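PDB 6GL2: endoglucanase, family GH5, which hydrolyses hemicellulose, probably including mixed-linked glucan, as a glycoside hydrolase of family 5. Local coordinates for residues K124-L127 / S128-T132; K258-D261 / K262-E266; G317-R321 / N322-W326. All coordinates share one frame; numbering follows the deposited sequence. Where two conformers were deposited one is given.

Contact 1. Residues K124-L127 / S128-T132; sequences KDEL and SKVWT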
loop_
_atom_site.group_PDB
_atom_site.type_symbol
_atom_site.label_atom_id
_atom_site.label_comp_id
_atom_site.label_asym_id
_atom_site.label_seq_id
_atom_site.Cartn_x
_atom_site.Cartn_y
_atom_site.Cartn_z
ATOM N N LYS A 124 15.692 13.811 1.855
ATOM C CA LYS A 124 15.449 13.985 0.427
ATOM C C LYS A 124 16.647 13.519 -0.345
ATOM O O LYS A 124 16.498 12.918 -1.434
ATOM C CB LYS A 124 15.145 15.478 0.159
ATOM C CG LYS A 124 13.751 15.826 0.679
ATOM C CD LYS A 124 13.500 17.337 0.884
ATOM C CE LYS A 124 13.508 18.096 -0.412
ATOM N NZ LYS A 124 13.323 19.558 -0.089
ATOM N N ASP A 125 17.837 13.670 0.175
ATOM C CA ASP A 125 19.016 13.163 -0.524
ATOM C C ASP A 125 18.987 11.589 -0.652
ATOM O O ASP A 125 19.223 11.010 -1.694
ATOM C CB ASP A 125 20.309 13.588 0.179
ATOM C CG ASP A 125 20.618 15.110 0.115
ATOM O OD1 ASP A 125 20.070 15.890 -0.697
ATOM O OD2 ASP A 125 21.399 15.474 1.074
ATOM N N GLU A 126 18.735 10.949 0.493
ATOM C CA GLU A 126 18.675 9.486 0.550
ATOM C C GLU A 126 17.528 8.951 -0.293
ATOM O O GLU A 126 17.746 7.993 -1.059
ATOM C CB GLU A 126 18.569 8.995 2.006
ATOM C CG GLU A 126 18.634 7.469 2.000
ATOM C CD GLU A 126 18.879 6.843 3.364
ATOM O OE1 GLU A 126 18.926 7.562 4.368
ATOM O OE2 GLU A 126 18.971 5.572 3.315
ATOM N N LEU A 127 16.367 9.543 -0.187
ATOM C CA LEU A 127 15.211 9.068 -0.953
ATOM C C LEU A 127 15.417 9.111 -2.436
ATOM O O LEU A 127 15.048 8.241 -3.154
ATOM C CB LEU A 127 13.942 9.853 -0.608
ATOM C CG LEU A 127 13.014 9.378 0.434
ATOM C CD1 LEU A 127 11.815 10.352 0.426
ATOM C CD2 LEU A 127 12.530 7.954 0.058
ATOM N N SER A 128 16.053 10.194 -2.896
ATOM C CA SER A 128 16.315 10.325 -4.317
ATOM C C SER A 128 17.217 9.172 -4.790
ATOM O O SER A 128 16.933 8.555 -5.828
ATOM C CB SER A 128 17.046 11.662 -4.569
ATOM O OG SER A 128 17.209 11.831 -5.950
ATOM N N LYS A 129 18.251 8.854 -4.033
ATOM C CA LYS A 129 19.220 7.808 -4.380
ATOM C C LYS A 129 18.502 6.435 -4.340
ATOM O O LYS A 129 18.684 5.555 -5.212
ATOM C CB LYS A 129 20.383 7.757 -3.433
ATOM C CG LYS A 129 21.426 8.846 -3.640
ATOM C CD LYS A 129 21.976 8.846 -5.029
ATOM C CE LYS A 129 23.019 9.951 -5.202
ATOM N NZ LYS A 129 23.476 10.103 -6.615
ATOM N N VAL A 130 17.682 6.171 -3.306
ATOM C CA VAL A 130 17.024 4.880 -3.136
ATOM C C VAL A 130 16.008 4.713 -4.239
ATOM O O VAL A 130 15.986 3.641 -4.849
ATOM C CB VAL A 130 16.434 4.773 -1.720
ATOM C CG1 VAL A 130 15.497 3.537 -1.592
ATOM C CG2 VAL A 130 17.592 4.667 -0.716
ATOM N N TRP A 131 15.106 5.658 -4.517
ATOM C CA TRP A 131 14.145 5.526 -5.552
ATOM C C TRP A 131 14.790 5.394 -6.919
ATOM O O TRP A 131 14.272 4.695 -7.804
ATOM C CB TRP A 131 12.970 6.556 -5.533
ATOM C CG TRP A 131 11.784 5.993 -4.842
ATOM C CD1 TRP A 131 11.217 6.410 -3.634
ATOM C CD2 TRP A 131 11.044 4.842 -5.256
ATOM N NE1 TRP A 131 10.173 5.594 -3.301
ATOM C CE2 TRP A 131 10.012 4.615 -4.263
ATOM C CE3 TRP A 131 11.097 4.013 -6.370
ATOM C CZ2 TRP A 131 9.171 3.534 -4.328
ATOM C CZ3 TRP A 131 10.231 2.971 -6.433
ATOM C CH2 TRP A 131 9.245 2.719 -5.452
ATOM N N THR A 132 15.880 6.135 -7.174
ATOM C CA THR A 132 16.547 5.936 -8.436
ATOM C C THR A 132 16.950 4.462 -8.655
ATOM O O THR A 132 16.761 3.947 -9.732
ATOM C CB THR A 132 17.755 6.874 -8.549
ATOM O OG1 THR A 132 17.280 8.232 -8.567
ATOM C CG2 THR A 132 18.532 6.642 -9.872
#

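Contact 2. Residues K258-D261 / K262-E266; sequences KIRD and KFIVE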
loop_
_atom_site.group_PDB
_atom_site.type_symbol
_atom_site.label_atom_id
_atom_site.label_comp_id
_atom_site.label_asym_id
_atom_site.label_seq_id
_atom_site.Cartn_x
_atom_site.Cartn_y
_atom_site.Cartn_z
ATOM N N LYS A 258 -16.247 10.587 1.792
ATOM C CA LYS A 258 -15.264 11.622 2.029
ATOM C C LYS A 258 -14.057 11.507 1.073
ATOM O O LYS A 258 -13.580 12.421 0.444
ATOM C CB LYS A 258 -14.823 11.614 3.490
ATOM C CG LYS A 258 -13.665 12.407 3.943
ATOM C CD LYS A 258 -13.448 12.182 5.464
ATOM C CE LYS A 258 -12.526 10.975 5.880
ATOM N NZ LYS A 258 -12.063 10.639 7.320
ATOM N N ILE A 259 -13.559 10.264 0.985
ATOM C CA ILE A 259 -12.413 9.938 0.116
ATOM C C ILE A 259 -12.806 10.152 -1.359
ATOM O O ILE A 259 -12.109 10.776 -2.151
ATOM C CB ILE A 259 -11.999 8.481 0.375
ATOM C CG1 ILE A 259 -11.520 8.313 1.824
ATOM C CG2 ILE A 259 -11.046 7.965 -0.722
ATOM C CD1 ILE A 259 -11.374 6.857 2.219
ATOM N N ARG A 260 -13.963 9.601 -1.760
ATOM C CA ARG A 260 -14.467 9.796 -3.116
ATOM C C ARG A 260 -14.652 11.272 -3.476
ATOM O O ARG A 260 -14.209 11.783 -4.489
ATOM C CB ARG A 260 -15.816 9.067 -3.345
ATOM C CG ARG A 260 -16.543 9.410 -4.633
ATOM C CD ARG A 260 -18.038 9.087 -4.555
ATOM N NE ARG A 260 -18.796 9.892 -3.533
ATOM C CZ ARG A 260 -20.014 9.578 -3.094
ATOM N NH1 ARG A 260 -20.618 8.461 -3.542
ATOM N NH2 ARG A 260 -20.616 10.327 -2.183
ATOM N N ASP A 261 -15.339 11.950 -2.558
ATOM C CA ASP A 261 -15.654 13.382 -2.830
ATOM C C ASP A 261 -14.433 14.261 -3.036
ATOM O O ASP A 261 -14.380 15.141 -3.911
ATOM C CB ASP A 261 -16.598 13.936 -1.774
ATOM C CG ASP A 261 -17.994 13.297 -1.815
ATOM O OD1 ASP A 261 -18.350 12.619 -2.787
ATOM O OD2 ASP A 261 -18.728 13.510 -0.788
ATOM N N LYS A 262 -13.388 14.007 -2.227
ATOM C CA LYS A 262 -12.159 14.811 -2.286
ATOM C C LYS A 262 -11.366 14.391 -3.517
ATOM O O LYS A 262 -11.030 15.177 -4.354
ATOM C CB LYS A 262 -11.294 14.675 -1.036
ATOM C CG LYS A 262 -9.980 15.425 -1.109
ATOM C CD LYS A 262 -10.333 16.920 -1.079
ATOM C CE LYS A 262 -9.200 17.911 -0.874
ATOM N NZ LYS A 262 -9.843 19.275 -0.773
ATOM N N PHE A 263 -10.990 13.107 -3.607
ATOM C CA PHE A 263 -10.039 12.682 -4.632
ATOM C C PHE A 263 -10.660 12.437 -6.001
ATOM O O PHE A 263 -10.096 12.857 -6.990
ATOM C CB PHE A 263 -9.247 11.464 -4.168
ATOM C CG PHE A 263 -8.440 11.733 -2.912
ATOM C CD1 PHE A 263 -7.447 12.669 -2.953
ATOM C CD2 PHE A 263 -8.592 11.014 -1.735
ATOM C CE1 PHE A 263 -6.681 12.892 -1.823
ATOM C CE2 PHE A 263 -7.766 11.221 -0.611
ATOM C CZ PHE A 263 -6.836 12.188 -0.677
ATOM N N ILE A 264 -11.683 11.634 -6.027
ATOM C CA ILE A 264 -12.284 11.228 -7.267
ATOM C C ILE A 264 -13.084 12.370 -7.943
ATOM O O ILE A 264 -12.913 12.617 -9.151
ATOM C CB ILE A 264 -13.203 9.985 -7.101
ATOM C CG1 ILE A 264 -12.366 8.774 -6.544
ATOM C CG2 ILE A 264 -13.929 9.676 -8.450
ATOM C CD1 ILE A 264 -13.098 7.551 -6.139
ATOM N N VAL A 265 -13.925 13.001 -7.155
ATOM C CA VAL A 265 -14.818 14.095 -7.692
ATOM C C VAL A 265 -14.002 15.391 -7.725
ATOM O O VAL A 265 -13.692 15.894 -8.812
ATOM C CB VAL A 265 -16.104 14.188 -6.873
ATOM C CG1 VAL A 265 -16.944 15.414 -7.322
ATOM C CG2 VAL A 265 -16.876 12.900 -6.893
ATOM N N GLU A 266 -13.614 15.939 -6.607
ATOM C CA GLU A 266 -12.953 17.233 -6.653
ATOM C C GLU A 266 -11.609 17.229 -7.406
ATOM O O GLU A 266 -11.310 18.136 -8.180
ATOM C CB GLU A 266 -12.805 17.813 -5.251
ATOM C CG GLU A 266 -12.033 19.128 -5.154
ATOM C CD GLU A 266 -11.410 19.364 -3.775
ATOM O OE1 GLU A 266 -12.204 19.347 -2.775
ATOM O OE2 GLU A 266 -10.130 19.526 -3.714
#

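Contact 3. Residues G317-R321 / N322-W326; sequences GIFNR and NTLEW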
loop_
_atom_site.group_PDB
_atom_site.type_symbol
_atom_site.label_atom_id
_atom_site.label_comp_id
_atom_site.label_asym_id
_atom_site.label_seq_id
_atom_site.Cartn_x
_atom_site.Cartn_y
_atom_site.Cartn_z
ATOM N N GLY A 317 -4.238 -12.545 9.064
ATOM C CA GLY A 317 -3.958 -13.568 8.096
ATOM C C GLY A 317 -5.224 -14.355 7.711
ATOM O O GLY A 317 -5.913 -14.957 8.589
ATOM N N ILE A 318 -5.564 -14.313 6.457
ATOM C CA ILE A 318 -6.649 -15.097 5.888
ATOM C C ILE A 318 -6.196 -16.237 4.987
ATOM O O ILE A 318 -6.936 -17.214 4.800
ATOM C CB ILE A 318 -7.728 -14.229 5.190
ATOM C CG1 ILE A 318 -7.157 -13.489 3.995
ATOM C CG2 ILE A 318 -8.260 -13.193 6.190
ATOM C CD1 ILE A 318 -8.227 -12.774 3.192
ATOM N N PHE A 319 -4.923 -16.189 4.574
ATOM C CA PHE A 319 -4.259 -17.274 3.800
ATOM C C PHE A 319 -3.193 -17.912 4.673
ATOM O O PHE A 319 -2.457 -17.207 5.342
ATOM C CB PHE A 319 -3.630 -16.670 2.573
ATOM C CG PHE A 319 -2.872 -17.659 1.703
ATOM C CD1 PHE A 319 -3.518 -18.765 1.140
ATOM C CD2 PHE A 319 -1.535 -17.559 1.509
ATOM C CE1 PHE A 319 -2.814 -19.659 0.359
ATOM C CE2 PHE A 319 -0.846 -18.489 0.720
ATOM C CZ PHE A 319 -1.468 -19.547 0.150
ATOM N N ASN A 320 -3.120 -19.266 4.674
ATOM C CA ASN A 320 -2.122 -19.958 5.393
ATOM C C ASN A 320 -0.917 -20.255 4.475
ATOM O O ASN A 320 -0.967 -21.107 3.588
ATOM C CB ASN A 320 -2.659 -21.282 5.953
ATOM C CG ASN A 320 -1.694 -21.925 6.860
ATOM O OD1 ASN A 320 -0.502 -21.966 6.668
ATOM N ND2 ASN A 320 -2.262 -22.652 7.897
ATOM N N ARG A 321 0.138 -19.479 4.623
ATOM C CA ARG A 321 1.341 -19.615 3.775
ATOM C C ARG A 321 2.081 -20.924 3.992
ATOM O O ARG A 321 2.791 -21.323 3.029
ATOM C CB ARG A 321 2.285 -18.403 4.021
ATOM C CG ARG A 321 1.628 -17.096 3.714
ATOM C CD ARG A 321 2.521 -15.924 3.979
ATOM N NE ARG A 321 1.732 -14.703 4.041
ATOM C CZ ARG A 321 2.225 -13.480 4.330
ATOM N NH1 ARG A 321 3.530 -13.247 4.387
ATOM N NH2 ARG A 321 1.380 -12.496 4.540
ATOM N N ASN A 322 1.900 -21.529 5.138
ATOM C CA ASN A 322 2.614 -22.798 5.418
ATOM C C ASN A 322 1.911 -24.016 4.842
ATOM O O ASN A 322 2.592 -24.930 4.379
ATOM C CB ASN A 322 2.742 -22.963 6.904
ATOM C CG ASN A 322 3.750 -21.952 7.526
ATOM O OD1 ASN A 322 3.440 -21.274 8.454
ATOM N ND2 ASN A 322 4.860 -21.836 6.889
ATOM N N THR A 323 0.617 -23.973 4.677
ATOM C CA THR A 323 -0.113 -25.122 4.155
ATOM C C THR A 323 -0.742 -24.877 2.806
ATOM O O THR A 323 -1.209 -25.810 2.158
ATOM C CB THR A 323 -1.248 -25.474 5.101
ATOM O OG1 THR A 323 -2.270 -24.482 5.039
ATOM C CG2 THR A 323 -0.811 -25.732 6.544
ATOM N N LEU A 324 -0.713 -23.632 2.310
ATOM C CA LEU A 324 -1.326 -23.262 1.066
ATOM C C LEU A 324 -2.821 -23.349 1.039
ATOM O O LEU A 324 -3.386 -23.328 -0.030
ATOM C CB LEU A 324 -0.657 -23.877 -0.161
ATOM C CG LEU A 324 0.852 -23.775 -0.211
ATOM C CD1 LEU A 324 1.441 -24.629 -1.365
ATOM C CD2 LEU A 324 1.327 -22.352 -0.236
ATOM N N GLU A 325 -3.466 -23.464 2.176
ATOM C CA GLU A 325 -4.896 -23.385 2.339
ATOM C C GLU A 325 -5.302 -22.013 2.814
ATOM O O GLU A 325 -4.507 -21.246 3.382
ATOM C CB GLU A 325 -5.347 -24.443 3.356
ATOM C CG GLU A 325 -4.950 -25.879 3.029
ATOM C CD GLU A 325 -5.687 -26.459 1.901
ATOM O OE1 GLU A 325 -6.591 -25.875 1.328
ATOM O OE2 GLU A 325 -5.443 -27.680 1.540
ATOM N N TRP A 326 -6.563 -21.649 2.660
ATOM C CA TRP A 326 -7.137 -20.455 3.247
ATOM C C TRP A 326 -7.625 -20.734 4.606
ATOM O O TRP A 326 -8.384 -21.682 4.875
ATOM C CB TRP A 326 -8.270 -19.912 2.380
ATOM C CG TRP A 326 -7.730 -19.450 1.058
ATOM C CD1 TRP A 326 -7.515 -20.202 -0.098
ATOM C CD2 TRP A 326 -7.266 -18.135 0.710
ATOM N NE1 TRP A 326 -6.902 -19.478 -1.054
ATOM C CE2 TRP A 326 -6.776 -18.191 -0.632
ATOM C CE3 TRP A 326 -7.259 -16.869 1.360
ATOM C CZ2 TRP A 326 -6.217 -17.123 -1.256
ATOM C CZ3 TRP A 326 -6.675 -15.827 0.754
ATOM C CH2 TRP A 326 -6.167 -15.922 -0.579
HETATM O O HOH W 1 0.594 -21.523 9.633
#

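Contact 1. Residues K124-L127 / S128-T132
Leu127 and Trp131, one helical turn apart, meet where Leu127 CD2 comes within 4.2 Å of Trp131 CD1, the methyl approaching the indole obliquely. Next to them, Glu126 and Val130 run side by side, with Glu126 CG 4.0 Å from Val130 CG2. That methyl sits beside the backbone N of Val130, on the side of the preceding turn, because CG1 takes the position trans to N (chi1 169°); it also lies 3.3 Å from Glu126 O. Both pairs are set by the i to i+4 bonds of a regular alpha helix. Trp131 N reaches Leu127 O at 2.9 Å with an N-H...O angle of 172°, and Val130 N binds Glu126 O at the same length, whereas Lys129 N to Asp125 O is weak. One turn on, Thr132 OG1 adds a 2.8 Å bond to Ser128 O, and the Thr132 amide binds the same oxygen from the other face of its carbonyl plane. Further out, Trp131 NE1 binds Thr149 O and its ring meets Phe147, while Lys124 reaches Gln175. Helix 117-137, the crossover from strand 101-105 to strand 145-148, thus rests on the latter through Trp131 and on helix 167-186 through Lys124, Leu127 and Trp131.

Contact 2. Residues K258-D261 / K262-E266
Arg260 O receives two amides, Val265 N at 2.9 Å with an N-H...O angle of 164° and Ile264 N in a weak, strongly bent bond, while Lys262 N and Phe263 N still pair four residues back with Lys258 O and Ile259 O. The shift to i to i+5 pairing, repeated by Glu266 N on Asp261 O at 2.9 Å, defines a pi-type turn ending helix 246-266, which precedes strand 271-276 of the (beta/alpha)8 barrel. The wider turn brings side chains five apart alongside each other: Arg260 and Val265 point the same way, with Arg260 CG 4.2 Å from Val265 CG2. Ile264, still four residues from Arg260, crosses it obliquely and carries CD1 against its CA and CB.

On the barrel side, Ile259 CG2 meets Phe263 CD2 at 4.0 Å. Phe263 CG is trans to its carbonyl carbon (chi1 -60°), which folds the ring back over the preceding turn, and Lys262 CG lies over one ring face, offset toward the rim. The ring goes on to meet Tyr213 edge-to-face and to touch Val224 and Val226 of strand 222-227, so this face of the helix is apolar and turned to the sheet.

The outer side carries charge. Arg260 NE binds Asp261 OD1 at 2.9 Å; the acid lies at the edge of the guanidinium and in its plane, yet the NE atom stands above the carboxylate plane. Arg260 NH1 has a second acid, Asp257, so the guanidinium is held by two carboxylates. Across the last turn Lys262, bent at chi2 (69°), also reaches Asn211, and its NZ forms a salt bridge with Glu266 OE2 at 3.0 Å, on the syn lone pair of that oxygen.

Contact 3. Residues G317-R321 / N322-W326
Phe319 and Trp326 form the aromatic part of the contact, an edge-to-face pair with ring centroids 4.9 Å apart and planes at 53°. Phe319 CD1 stands over the centre of the indole, 3.7 Å above its plane, and Phe319 CB makes a CH-pi contact with the six-membered ring. With CG trans to the backbone N (chi1 178°) and beside the carbonyl carbon, the phenyl runs alongside Leu324, its CZ 4.0 Å from Leu324 CD2. Ile318 CG1 touches CZ3 of the same six-membered ring of Trp326, the two side chains crossing at a slant.

Among backbone bonds, Asn320 N to Glu325 O is short, 2.7 Å; Leu324 N and Thr323 N bind Asn320 O weakly.

Side-chain bonds fill the bend. Asn320 OD1 accepts Thr323 N at 3.0 Å, from 59° above its carbonyl plane; its weak bond from Asn322 N is that of an Asx turn, and a water bridges it to Asn322 OD1. Replacing Asn320 with a leucine would probably leave the amide of Thr323 without this acceptor and the bend freer to shift. Thr323 OG1 takes Glu325 N at 3.3 Å, an ST turn.

Asp309 binds the amides of Ile318 and Phe319, and Trp326 packs on helix 48-57. With a single bridge between Phe319 and Trp326, this is a hairpin-like reversal in the loop that follows barrel strand 304-307.

Overall arrangement
All three contacts lie about 19 to 21 Å from the centre of the chain, in the outer layer of the barrel; each is partly buried and none is in the barrel core. Four of eight touching residues are buried in contact 1, but two of nine in contact 2. Those two lie on different helices, 117-137 and 246-266; contact 3 is across the chain's centre from both, in the loop before helix 329-336. No two share an element or touch. In contact 1 the pairing is regularly alpha-helical, with buried Leu127 and Trp131 against neighbouring elements; contact 2 widens to five-residue pairing and carries salt bridges outside. Contact 3, without helix, relies instead on an aromatic pair and side-chain bonds to backbone amides.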